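Long-range contacts in catalase (Corynebacterium glutamicum, PDB 4B7H), which breaks down hydrogen peroxide to water and oxygen at a buried haem group and is inhibited by nitric oxide: residues A111-S116 / Q162-K167; E134-I139 / N370-E375; Q322-A327 / R357-A362; G361-D366 / S384-F389. One frame throughout, in Å; residues are numbered along the deposited sequence.

Interaction 1: residues A111-S116 / Q162-K167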
# COMPACT_ATOMS: atom_id res chain seq x y z
N ALA A 111 -6.93 -23.38 5.34
CA ALA A 111 -8.13 -22.62 4.97
C ALA A 111 -8.49 -21.46 5.89
O ALA A 111 -8.92 -20.39 5.43
CB ALA A 111 -9.33 -23.56 4.83
N GLY A 112 -8.34 -21.66 7.19
CA GLY A 112 -8.80 -20.69 8.15
C GLY A 112 -7.99 -19.40 8.19
O GLY A 112 -6.83 -19.36 7.78
N GLU A 113 -8.62 -18.34 8.69
CA GLU A 113 -7.97 -17.05 8.84
C GLU A 113 -7.16 -16.98 10.13
O GLU A 113 -7.12 -17.93 10.90
CB GLU A 113 -9.02 -15.94 8.78
CG GLU A 113 -9.83 -15.96 7.47
CD GLU A 113 -10.99 -16.95 7.47
OE1 GLU A 113 -11.28 -17.56 8.52
OE2 GLU A 113 -11.62 -17.12 6.41
N GLN A 114 -6.61 -15.79 10.38
CA GLN A 114 -5.70 -15.53 11.49
C GLN A 114 -6.12 -15.96 12.89
O GLN A 114 -5.26 -16.22 13.73
CB GLN A 114 -5.42 -14.04 11.56
CG GLN A 114 -4.07 -13.67 11.07
CD GLN A 114 -3.71 -12.27 11.50
OE1 GLN A 114 -4.46 -11.33 11.27
NE2 GLN A 114 -2.58 -12.13 12.18
N GLY A 115 -7.42 -15.98 13.16
CA GLY A 115 -7.87 -16.21 14.51
C GLY A 115 -8.47 -17.59 14.70
O GLY A 115 -8.96 -17.91 15.78
N SER A 116 -8.39 -18.39 13.64
CA SER A 116 -9.12 -19.67 13.52
C SER A 116 -8.36 -20.79 14.23
O SER A 116 -7.17 -20.65 14.51
CB SER A 116 -9.37 -20.04 12.05
OG SER A 116 -8.17 -20.34 11.37
N GLN A 162 -12.43 -23.99 -0.37
CA GLN A 162 -12.16 -24.27 1.04
C GLN A 162 -12.42 -23.10 1.98
O GLN A 162 -12.39 -23.27 3.21
CB GLN A 162 -10.70 -24.70 1.19
CG GLN A 162 -10.47 -26.07 0.61
CD GLN A 162 -11.06 -27.13 1.51
OE1 GLN A 162 -10.82 -27.13 2.72
NE2 GLN A 162 -11.88 -28.02 0.94
N LYS A 163 -12.65 -21.92 1.40
CA LYS A 163 -12.86 -20.69 2.17
C LYS A 163 -14.35 -20.33 2.20
O LYS A 163 -15.18 -21.23 2.32
CB LYS A 163 -11.94 -19.56 1.67
CG LYS A 163 -10.47 -19.78 2.03
CD LYS A 163 -9.60 -18.63 1.53
CE LYS A 163 -8.26 -18.51 2.27
NZ LYS A 163 -8.43 -18.06 3.69
N ARG A 164 -14.70 -19.06 2.13
CA ARG A 164 -16.07 -18.65 2.40
C ARG A 164 -16.85 -18.27 1.16
O ARG A 164 -16.30 -17.67 0.22
CB ARG A 164 -16.08 -17.48 3.39
CG ARG A 164 -15.40 -17.85 4.68
CD ARG A 164 -15.12 -16.65 5.60
NE ARG A 164 -14.33 -17.12 6.73
CZ ARG A 164 -14.86 -17.72 7.80
NH1 ARG A 164 -16.17 -17.85 7.91
NH2 ARG A 164 -14.06 -18.17 8.77
N LEU A 165 -18.14 -18.61 1.16
CA LEU A 165 -19.06 -18.20 0.10
C LEU A 165 -19.04 -16.68 -0.05
O LEU A 165 -18.96 -15.94 0.94
CB LEU A 165 -20.47 -18.65 0.44
CG LEU A 165 -20.74 -20.16 0.45
CD1 LEU A 165 -22.13 -20.44 0.99
CD2 LEU A 165 -20.58 -20.72 -0.95
N ASN A 166 -19.14 -16.20 -1.29
CA ASN A 166 -19.10 -14.76 -1.51
C ASN A 166 -20.29 -14.02 -0.91
O ASN A 166 -20.15 -12.87 -0.50
CB ASN A 166 -18.98 -14.43 -3.00
CG ASN A 166 -17.62 -14.81 -3.57
OD1 ASN A 166 -16.64 -14.95 -2.84
ND2 ASN A 166 -17.55 -14.95 -4.89
N LYS A 167 -21.45 -14.66 -0.85
CA LYS A 167 -22.64 -13.94 -0.42
C LYS A 167 -22.68 -13.65 1.08
O LYS A 167 -23.11 -12.57 1.49
CB LYS A 167 -23.94 -14.61 -0.91
CG LYS A 167 -24.28 -15.94 -0.24
CD LYS A 167 -25.53 -16.55 -0.87
CE LYS A 167 -25.86 -17.88 -0.23
NZ LYS A 167 -27.08 -18.46 -0.84
O HOH W 1 -5.72 -19.12 5.16
O HOH W 2 -10.84 -16.57 3.93

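Interaction 2: residues E134-I139 / N370-E375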
# COMPACT_ATOMS: atom_id res chain seq x y z
N GLU A 134 25.40 -20.56 1.08
CA GLU A 134 25.17 -20.19 -0.32
C GLU A 134 23.76 -19.63 -0.52
O GLU A 134 23.22 -19.64 -1.63
CB GLU A 134 25.48 -21.37 -1.27
CG GLU A 134 26.96 -21.75 -1.19
CD GLU A 134 27.41 -22.88 -2.10
OE1 GLU A 134 26.58 -23.57 -2.72
OE2 GLU A 134 28.65 -23.09 -2.18
N GLY A 135 23.18 -19.13 0.56
CA GLY A 135 21.87 -18.49 0.52
C GLY A 135 20.81 -19.22 1.32
O GLY A 135 21.04 -20.33 1.82
N ASN A 136 19.64 -18.59 1.46
CA ASN A 136 18.53 -19.24 2.15
C ASN A 136 17.91 -20.29 1.25
O ASN A 136 17.50 -20.00 0.13
CB ASN A 136 17.45 -18.22 2.56
CG ASN A 136 17.95 -17.23 3.61
OD1 ASN A 136 18.94 -17.50 4.30
ND2 ASN A 136 17.27 -16.09 3.73
N TYR A 137 17.86 -21.53 1.74
CA TYR A 137 17.21 -22.61 1.03
C TYR A 137 15.94 -22.96 1.79
O TYR A 137 16.01 -23.43 2.94
CB TYR A 137 18.13 -23.83 0.95
CG TYR A 137 17.50 -25.05 0.31
CD1 TYR A 137 16.55 -24.91 -0.71
CD2 TYR A 137 17.84 -26.34 0.71
CE1 TYR A 137 15.97 -26.02 -1.30
CE2 TYR A 137 17.25 -27.45 0.12
CZ TYR A 137 16.32 -27.28 -0.88
OH TYR A 137 15.73 -28.38 -1.46
N ASP A 138 14.78 -22.72 1.18
CA ASP A 138 13.52 -23.03 1.84
C ASP A 138 12.93 -24.28 1.24
O ASP A 138 12.88 -24.42 0.01
CB ASP A 138 12.49 -21.90 1.66
CG ASP A 138 12.91 -20.59 2.30
OD1 ASP A 138 13.93 -20.53 3.01
OD2 ASP A 138 12.17 -19.61 2.09
N ILE A 139 12.50 -25.19 2.11
CA ILE A 139 11.67 -26.32 1.68
C ILE A 139 10.30 -26.09 2.29
O ILE A 139 10.08 -26.33 3.48
CB ILE A 139 12.25 -27.69 2.08
CG1 ILE A 139 13.67 -27.85 1.53
CG2 ILE A 139 11.33 -28.81 1.56
CD1 ILE A 139 14.37 -29.14 1.92
N ASN A 370 14.38 -12.52 7.00
CA ASN A 370 14.45 -12.89 5.59
C ASN A 370 15.82 -12.72 4.94
O ASN A 370 16.05 -13.24 3.84
CB ASN A 370 13.37 -12.16 4.80
CG ASN A 370 11.98 -12.58 5.21
OD1 ASN A 370 11.74 -13.77 5.46
ND2 ASN A 370 11.05 -11.63 5.31
N ARG A 371 16.73 -12.02 5.61
CA ARG A 371 18.08 -11.84 5.08
C ARG A 371 18.90 -13.11 5.24
O ARG A 371 18.86 -13.75 6.28
CB ARG A 371 18.82 -10.74 5.82
CG ARG A 371 18.20 -9.38 5.72
CD ARG A 371 19.24 -8.31 5.97
NE ARG A 371 19.83 -8.35 7.31
CZ ARG A 371 19.34 -7.69 8.36
NH1 ARG A 371 18.23 -6.98 8.25
NH2 ARG A 371 19.96 -7.76 9.53
N PRO A 372 19.69 -13.46 4.21
CA PRO A 372 20.58 -14.61 4.36
C PRO A 372 21.78 -14.29 5.27
O PRO A 372 21.92 -13.15 5.74
CB PRO A 372 21.03 -14.89 2.93
CG PRO A 372 20.95 -13.58 2.24
CD PRO A 372 19.76 -12.88 2.85
N ILE A 373 22.62 -15.28 5.54
CA ILE A 373 23.78 -15.01 6.37
C ILE A 373 24.92 -14.38 5.57
O ILE A 373 25.74 -13.67 6.13
CB ILE A 373 24.25 -16.23 7.17
CG1 ILE A 373 24.64 -17.38 6.24
CG2 ILE A 373 23.17 -16.64 8.16
CD1 ILE A 373 25.35 -18.52 6.96
N ASN A 374 24.93 -14.63 4.26
CA ASN A 374 25.90 -14.01 3.35
C ASN A 374 25.40 -12.68 2.78
O ASN A 374 24.20 -12.41 2.79
CB ASN A 374 26.32 -14.98 2.23
CG ASN A 374 25.13 -15.49 1.38
OD1 ASN A 374 24.07 -15.83 1.92
ND2 ASN A 374 25.31 -15.55 0.06
N GLU A 375 26.31 -11.84 2.31
CA GLU A 375 25.91 -10.55 1.74
C GLU A 375 25.21 -10.73 0.41
O GLU A 375 25.62 -11.53 -0.43
CB GLU A 375 27.11 -9.62 1.58
CG GLU A 375 27.73 -9.15 2.89
CD GLU A 375 26.98 -8.01 3.55
OE1 GLU A 375 26.02 -7.48 2.95
OE2 GLU A 375 27.36 -7.62 4.67
O HOH W 3 21.69 -17.81 4.52

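Interaction 3: residues Q322-A327 / R357-A362. Unlike the reference sequence in segment 322-327: I326 (reference Leu). With HEM (protoporphyrin IX containing Fe), chain E.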
# COMPACT_ATOMS: atom_id res chain seq x y z
N GLN A 322 9.04 -11.95 13.40
CA GLN A 322 9.87 -13.07 12.95
C GLN A 322 9.11 -14.25 12.35
O GLN A 322 9.70 -15.04 11.61
CB GLN A 322 10.76 -13.54 14.10
CG GLN A 322 11.74 -12.47 14.54
CD GLN A 322 12.51 -12.87 15.77
OE1 GLN A 322 11.95 -13.42 16.72
NE2 GLN A 322 13.80 -12.58 15.77
N ILE A 323 7.83 -14.37 12.68
CA ILE A 323 6.99 -15.45 12.15
C ILE A 323 5.94 -14.91 11.18
O ILE A 323 5.87 -15.35 10.03
CB ILE A 323 6.31 -16.28 13.27
CG1 ILE A 323 7.37 -16.86 14.22
CG2 ILE A 323 5.46 -17.38 12.67
CD1 ILE A 323 8.39 -17.78 13.57
N GLU A 324 5.15 -13.93 11.60
CA GLU A 324 4.16 -13.38 10.68
C GLU A 324 4.84 -12.82 9.43
O GLU A 324 4.34 -13.01 8.31
CB GLU A 324 3.26 -12.33 11.33
CG GLU A 324 2.19 -11.76 10.39
CD GLU A 324 1.13 -12.77 9.96
OE1 GLU A 324 0.93 -13.79 10.67
OE2 GLU A 324 0.48 -12.55 8.91
N GLN A 325 5.98 -12.16 9.62
CA GLN A 325 6.72 -11.52 8.52
C GLN A 325 7.74 -12.41 7.81
O GLN A 325 8.39 -11.96 6.86
CB GLN A 325 7.45 -10.27 9.01
CG GLN A 325 6.53 -9.16 9.46
CD GLN A 325 7.27 -7.86 9.73
OE1 GLN A 325 6.78 -6.78 9.37
NE2 GLN A 325 8.45 -7.95 10.36
N ILE A 326 7.93 -13.65 8.26
CA ILE A 326 8.81 -14.53 7.49
C ILE A 326 8.18 -14.75 6.11
O ILE A 326 6.95 -14.75 5.97
CB ILE A 326 9.14 -15.86 8.22
CG1 ILE A 326 10.46 -16.44 7.70
CG2 ILE A 326 8.00 -16.89 8.11
CD1 ILE A 326 11.00 -17.59 8.53
N ALA A 327 9.04 -14.86 5.10
CA ALA A 327 8.58 -14.99 3.73
C ALA A 327 9.14 -16.28 3.17
O ALA A 327 10.18 -16.29 2.49
CB ALA A 327 9.04 -13.78 2.90
N ARG A 357 5.66 -9.71 -1.95
CA ARG A 357 5.86 -8.33 -2.37
C ARG A 357 4.66 -7.46 -1.98
O ARG A 357 4.83 -6.29 -1.64
CB ARG A 357 6.09 -8.26 -3.89
CG ARG A 357 7.44 -8.82 -4.31
CD ARG A 357 7.54 -9.08 -5.82
NE ARG A 357 8.73 -9.88 -6.09
CZ ARG A 357 8.77 -10.98 -6.84
NH1 ARG A 357 7.69 -11.40 -7.49
NH2 ARG A 357 9.92 -11.63 -6.95
N TYR A 358 3.46 -8.03 -2.02
CA TYR A 358 2.23 -7.33 -1.62
C TYR A 358 1.99 -7.38 -0.10
O TYR A 358 1.73 -6.36 0.54
CB TYR A 358 1.03 -7.94 -2.33
CG TYR A 358 -0.31 -7.55 -1.72
CD1 TYR A 358 -0.78 -6.25 -1.85
CD2 TYR A 358 -1.08 -8.46 -1.01
CE1 TYR A 358 -1.98 -5.87 -1.29
CE2 TYR A 358 -2.29 -8.09 -0.45
CZ TYR A 358 -2.73 -6.79 -0.59
OH TYR A 358 -3.93 -6.38 -0.04
N ARG A 359 2.04 -8.59 0.45
CA ARG A 359 1.67 -8.87 1.83
C ARG A 359 2.58 -8.15 2.81
O ARG A 359 2.14 -7.67 3.85
CB ARG A 359 1.74 -10.39 2.05
CG ARG A 359 1.51 -10.81 3.46
CD ARG A 359 1.37 -12.31 3.59
NE ARG A 359 2.60 -13.09 3.47
CZ ARG A 359 3.53 -13.19 4.42
NH1 ARG A 359 3.43 -12.48 5.54
NH2 ARG A 359 4.58 -13.99 4.23
N ILE A 360 3.87 -8.12 2.48
CA ILE A 360 4.88 -7.52 3.33
C ILE A 360 5.36 -6.19 2.74
O ILE A 360 5.22 -5.15 3.37
CB ILE A 360 6.08 -8.46 3.54
CG1 ILE A 360 5.61 -9.82 4.06
CG2 ILE A 360 7.07 -7.83 4.52
CD1 ILE A 360 6.68 -10.91 3.97
N GLY A 361 5.89 -6.24 1.51
CA GLY A 361 6.35 -5.04 0.84
C GLY A 361 7.45 -5.37 -0.15
O GLY A 361 8.04 -6.46 -0.08
N ALA A 362 7.75 -4.43 -1.04
CA ALA A 362 8.78 -4.66 -2.06
C ALA A 362 10.12 -5.06 -1.46
O ALA A 362 10.88 -5.82 -2.07
CB ALA A 362 8.95 -3.42 -2.92
CHA HEM E . 1.47 -20.65 1.53
CHB HEM E . 0.78 -20.57 -3.27
CHC HEM E . 0.60 -25.41 -3.26
CHD HEM E . 2.75 -25.34 1.05
C1A HEM E . 1.28 -20.21 0.24
C2A HEM E . 1.28 -18.82 -0.19
C3A HEM E . 1.11 -18.82 -1.52
C4A HEM E . 0.98 -20.18 -1.97
CMA HEM E . 1.05 -17.61 -2.47
CAA HEM E . 1.47 -17.61 0.74
CBA HEM E . 2.96 -17.32 0.90
CGA HEM E . 3.23 -16.04 1.63
O1A HEM E . 4.22 -16.02 2.41
O2A HEM E . 2.50 -15.03 1.46
C1B HEM E . 0.64 -21.87 -3.70
C2B HEM E . 0.33 -22.30 -5.05
C3B HEM E . 0.25 -23.65 -5.03
C4B HEM E . 0.54 -24.09 -3.68
CMB HEM E . 0.10 -21.33 -6.23
CAB HEM E . -0.02 -24.64 -6.17
CBB HEM E . 0.27 -24.36 -7.44
C1C HEM E . 1.33 -25.82 -2.16
C2C HEM E . 1.97 -27.11 -1.95
C3C HEM E . 2.56 -27.07 -0.74
C4C HEM E . 2.33 -25.76 -0.18
CMC HEM E . 1.93 -28.29 -2.95
CAC HEM E . 3.43 -28.13 -0.03
CBC HEM E . 4.16 -29.04 -0.69
C1D HEM E . 2.53 -24.10 1.58
C2D HEM E . 2.90 -23.76 2.92
C3D HEM E . 2.51 -22.32 3.08
C4D HEM E . 1.95 -21.91 1.82
CMD HEM E . 3.53 -24.67 3.97
CAD HEM E . 2.73 -21.49 4.34
CBD HEM E . 4.20 -21.08 4.40
CGD HEM E . 4.36 -20.36 5.71
O1D HEM E . 4.65 -19.14 5.70
O2D HEM E . 4.18 -21.01 6.77
NA HEM E . 1.11 -21.02 -0.87
NB HEM E . 0.76 -22.98 -2.89
NC HEM E . 1.58 -25.01 -1.06
ND HEM E . 1.96 -22.99 0.96
FE HEM E . 1.31 -23.02 -0.94
O HOH W 4 1.37 -10.96 6.80

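Interaction 4: residues G361-D366 / S384-F389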
# COMPACT_ATOMS: atom_id res chain seq x y z
N GLY A 361 5.89 -6.24 1.51
CA GLY A 361 6.35 -5.04 0.84
C GLY A 361 7.45 -5.37 -0.15
O GLY A 361 8.04 -6.46 -0.08
N ALA A 362 7.75 -4.43 -1.04
CA ALA A 362 8.78 -4.66 -2.06
C ALA A 362 10.12 -5.06 -1.46
O ALA A 362 10.88 -5.82 -2.07
CB ALA A 362 8.95 -3.42 -2.92
N ASN A 363 10.41 -4.56 -0.26
CA ASN A 363 11.70 -4.80 0.36
C ASN A 363 11.68 -5.82 1.48
O ASN A 363 12.54 -5.80 2.36
CB ASN A 363 12.34 -3.47 0.78
CG ASN A 363 12.93 -2.74 -0.41
OD1 ASN A 363 13.59 -3.36 -1.23
ND2 ASN A 363 12.67 -1.44 -0.52
N TYR A 364 10.73 -6.75 1.41
CA TYR A 364 10.56 -7.78 2.42
C TYR A 364 11.82 -8.61 2.64
O TYR A 364 12.03 -9.13 3.73
CB TYR A 364 9.40 -8.70 2.07
CG TYR A 364 9.64 -9.66 0.92
CD1 TYR A 364 9.41 -9.28 -0.40
CD2 TYR A 364 10.08 -10.96 1.15
CE1 TYR A 364 9.61 -10.16 -1.45
CE2 TYR A 364 10.29 -11.86 0.10
CZ TYR A 364 10.05 -11.45 -1.19
OH TYR A 364 10.25 -12.34 -2.23
N ARG A 365 12.65 -8.74 1.60
CA ARG A 365 13.86 -9.57 1.70
C ARG A 365 14.87 -8.98 2.67
O ARG A 365 15.77 -9.69 3.12
CB ARG A 365 14.55 -9.70 0.34
CG ARG A 365 13.75 -10.42 -0.73
CD ARG A 365 13.91 -11.90 -0.66
NE ARG A 365 13.37 -12.53 -1.85
CZ ARG A 365 13.50 -13.83 -2.12
NH1 ARG A 365 14.16 -14.60 -1.27
NH2 ARG A 365 12.97 -14.34 -3.22
N ASP A 366 14.73 -7.70 2.99
CA ASP A 366 15.68 -7.01 3.85
C ASP A 366 15.33 -7.12 5.34
O ASP A 366 16.13 -6.74 6.20
CB ASP A 366 15.79 -5.54 3.44
CG ASP A 366 16.39 -5.36 2.04
OD1 ASP A 366 17.22 -6.20 1.63
OD2 ASP A 366 16.03 -4.38 1.36
N SER A 384 9.68 0.97 -1.55
CA SER A 384 9.19 1.40 -0.24
C SER A 384 10.03 0.85 0.89
O SER A 384 10.44 -0.32 0.87
CB SER A 384 7.74 0.93 -0.04
OG SER A 384 6.87 1.51 -0.99
N MET A 385 10.26 1.67 1.91
CA MET A 385 10.90 1.20 3.14
C MET A 385 12.25 0.53 2.87
O MET A 385 12.53 -0.57 3.36
CB MET A 385 9.94 0.28 3.92
CG MET A 385 8.75 1.02 4.54
SD MET A 385 9.21 2.08 5.92
CE MET A 385 9.70 0.87 7.14
N GLN A 386 13.09 1.20 2.08
CA GLN A 386 14.42 0.68 1.82
C GLN A 386 15.30 0.92 3.05
O GLN A 386 15.69 2.06 3.33
CB GLN A 386 15.05 1.32 0.58
CG GLN A 386 16.44 0.74 0.33
CD GLN A 386 17.17 1.31 -0.87
OE1 GLN A 386 16.81 2.35 -1.42
NE2 GLN A 386 18.22 0.61 -1.28
N TYR A 387 15.59 -0.14 3.79
CA TYR A 387 16.47 -0.00 4.95
C TYR A 387 17.92 -0.18 4.56
O TYR A 387 18.78 0.58 5.01
CB TYR A 387 16.13 -1.02 6.03
CG TYR A 387 16.87 -0.84 7.34
CD1 TYR A 387 18.25 -0.99 7.42
CD2 TYR A 387 16.17 -0.58 8.51
CE1 TYR A 387 18.92 -0.84 8.60
CE2 TYR A 387 16.83 -0.46 9.71
CZ TYR A 387 18.19 -0.58 9.76
OH TYR A 387 18.82 -0.43 10.97
N ILE A 388 18.19 -1.16 3.70
CA ILE A 388 19.56 -1.52 3.34
C ILE A 388 19.88 -0.99 1.95
O ILE A 388 19.07 -1.11 1.03
CB ILE A 388 19.74 -3.05 3.38
CG1 ILE A 388 19.47 -3.58 4.80
CG2 ILE A 388 21.13 -3.43 2.92
CD1 ILE A 388 19.40 -5.08 4.88
N PHE A 389 21.06 -0.40 1.80
CA PHE A 389 21.47 0.13 0.49
C PHE A 389 22.93 -0.17 0.20
O PHE A 389 23.72 -0.40 1.12
CB PHE A 389 21.19 1.64 0.38
CG PHE A 389 21.81 2.48 1.47
CD1 PHE A 389 23.10 2.98 1.35
CD2 PHE A 389 21.09 2.75 2.63
CE1 PHE A 389 23.66 3.76 2.36
CE2 PHE A 389 21.64 3.51 3.64
CZ PHE A 389 22.93 4.01 3.51
O HOH W 5 8.98 -2.61 1.28

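Interaction 1: residues A111-S116 / Q162-K167
E113 and R164 form a side-on salt bridge in a largely buried loop-to-loop contact, joining the turn region after strand 100-108 of the catalase beta-barrel to the loop that follows helix 155-162. R164 NE lies 2.7 Å from E113 OE2 and R164 NH2 2.9 Å from E113 OE1, one nitrogen to each oxygen. Both oxygens sit close to the guanidinium plane, but the carboxylate is twisted 37° against it: OE1 is met on its syn side, OE2 from above its plane. The arginine arrives extended from CG to NE, while E113 bends at chi2 (83°) to turn its carboxylate toward it. R164 NH1 pairs with D253 of the second subunit, which carries the charge network across the interface.

K163 supplies the other half of the grip. A bend at chi4 (-69°) lets K163 NZ donate to A111 O at 2.9 Å. K163 NZ stays 4.3 Å from E113 OE2, and a water spans that gap, accepting from NZ and donating to OE2; the nearby positive charges probably help keep E113 ionised. Beside them, A111 CB packs 3.5 Å from Q162 O. E113 also opens a type I turn to S116, and its own carbonyl is held twice: S116 N donates to E113 O at 3.1 Å, and S116 OG donates to E113 O at 2.7 Å, in the carbonyl plane on a lone pair.

Interaction 2: residues E134-I139 / N370-E375
N136 lays its amide against P372 and buries more surface here than any other residue. N136 OD1 comes to 3.3 Å from P372 CA and 3.6 Å from P372 CB, the two side chains crossing at about a right angle. The amide carbon rests on the same part of the proline, so the packing is that of a polar flat group on an aliphatic one. N136 CG lies anti to its carbonyl carbon (chi1 -65°), which carries the amide across to the neighbouring segment. N136 ND2 approaches N370 O to 3.1 Å, but the angle is too poor for a hydrogen bond. A water makes the polar link instead: it donates to N136 OD1 at 2.8 Å and accepts from I373 N at 2.9 Å.

The touching parts, 134-136 and 370-374, run nearly antiparallel, 170° apart, yet no direct hydrogen bond joins the two segments. Strand 135-142 pairs with 125-132 in the catalase beta-barrel, and 370-375 belongs to the long loop between helix 343-359 and strand 423-424 that wraps round it, as in other haem catalases.

N374 covers the start of the strand. Its chi1 of 58° wedges CG between the backbone N and the carbonyl carbon, and N374 OD1 ends 3.7 Å from G135 N, buried with no hydrogen-bond partner in the model. N374 ND2 turns to another chain and bonds G27 O of the fourth subunit, whose N26 side chain in turn bonds N136 O.

Interaction 3: residues Q322-A327 / R357-A362
R359 reaches from the end of helix 343-359 to the turn that closes helix 319-324, and its guanidinium joins both to a haem propionate in the catalase haem pocket. Ionic hydrogen bonds come first: R359 NE donates to HEM O2A at 2.8 Å and R359 NH2 to HEM O1A at 2.8 Å, a side-on grip made possible by the bend at chi3 (75°). R67, close beside R359, also bonds the haem.

Two backbone carbonyls share the same guanidinium. R359 NH2 donates to I326 O at 3.0 Å, almost in the guanidinium plane, and R359 NH1 to E324 O at 3.0 Å, 22° out of it. A water mediates the last polar link, accepting from R359 NH1 at 2.9 Å and donating to E324 OE2 at 2.8 Å. All five N-H bonds of the arginine are thus used, which should fix its rotation; the E324 carboxylate adds a charge well off the guanidinium plane.

Van der Waals packing falls to I360: I360 CD1 stands over one guanidinium face, offset toward the rim, with its apolar partner A327 CB at 3.9 Å and Q325 O at 3.5 Å.

Interaction 4: residues G361-D366 / S384-F389
N363 and Q386 bring their CA atoms to 6.3 Å, and D366 and I388 theirs to 6.7 Å, where the type I turn G361-Y364 and the short 3-10 turn that ends at D366 lie alongside the irregular stretch 384-389. Both belong to the long loop that follows the haem-pocket helix 343-359, the wrapping region of the catalase fold.

N363 carries the polar part. A chi1 of -77° sets CG beside the backbone N and points the amide across the gap, and N363 ND2 donates to S384 O at 2.9 Å. The bond is bent, with an N-H...O angle of 152°, and the donor stands 49° above the carbonyl plane. A water reinforces it, accepting from N363 N at 2.9 Å and donating to S384 O at 2.7 Å, so that carbonyl is gripped twice. The same amide nitrogen, N363 ND2, packs 3.8 Å from Q386 CB. Q386 runs out extended along its own segment, Q386 NE2 donating to I388 O at 3.0 Å.

Further along, I388 CD1 rests on D366, 3.9 Å from D366 CB, the two side chains crossing obliquely. R371 touches the isoleucine and bonds D366 O.

The other end of the N363 amide meets another chain, OD1 bonding H58 of the fourth subunit, while ND2 also serves E382 O. With two carbonyl acceptors at ND2, the amide has one sensible orientation, leaving OD1 to H58, so one asparagine joins the two parts of the loop and the neighbouring subunit.

In the fold
From the N terminus, interaction 1 closes first, drawing a barrel loop (111-116) to the end of helix 155-162 over 45 intervening residues. Before it closes, strand 135-142 opens interaction 2, so the two cross; interaction 2 closes some 230 residues later on the wrapping loop. Interaction 3 falls wholly within that span and brings two helix ends together at the haem. Interaction 4 starts where it finishes, sharing G361 and A362, and crosses interaction 2. N370 joins the last three, bonding A327 and Q325 as well as Y364. All three touch the fourth subunit; interaction 1 lies against the second and third.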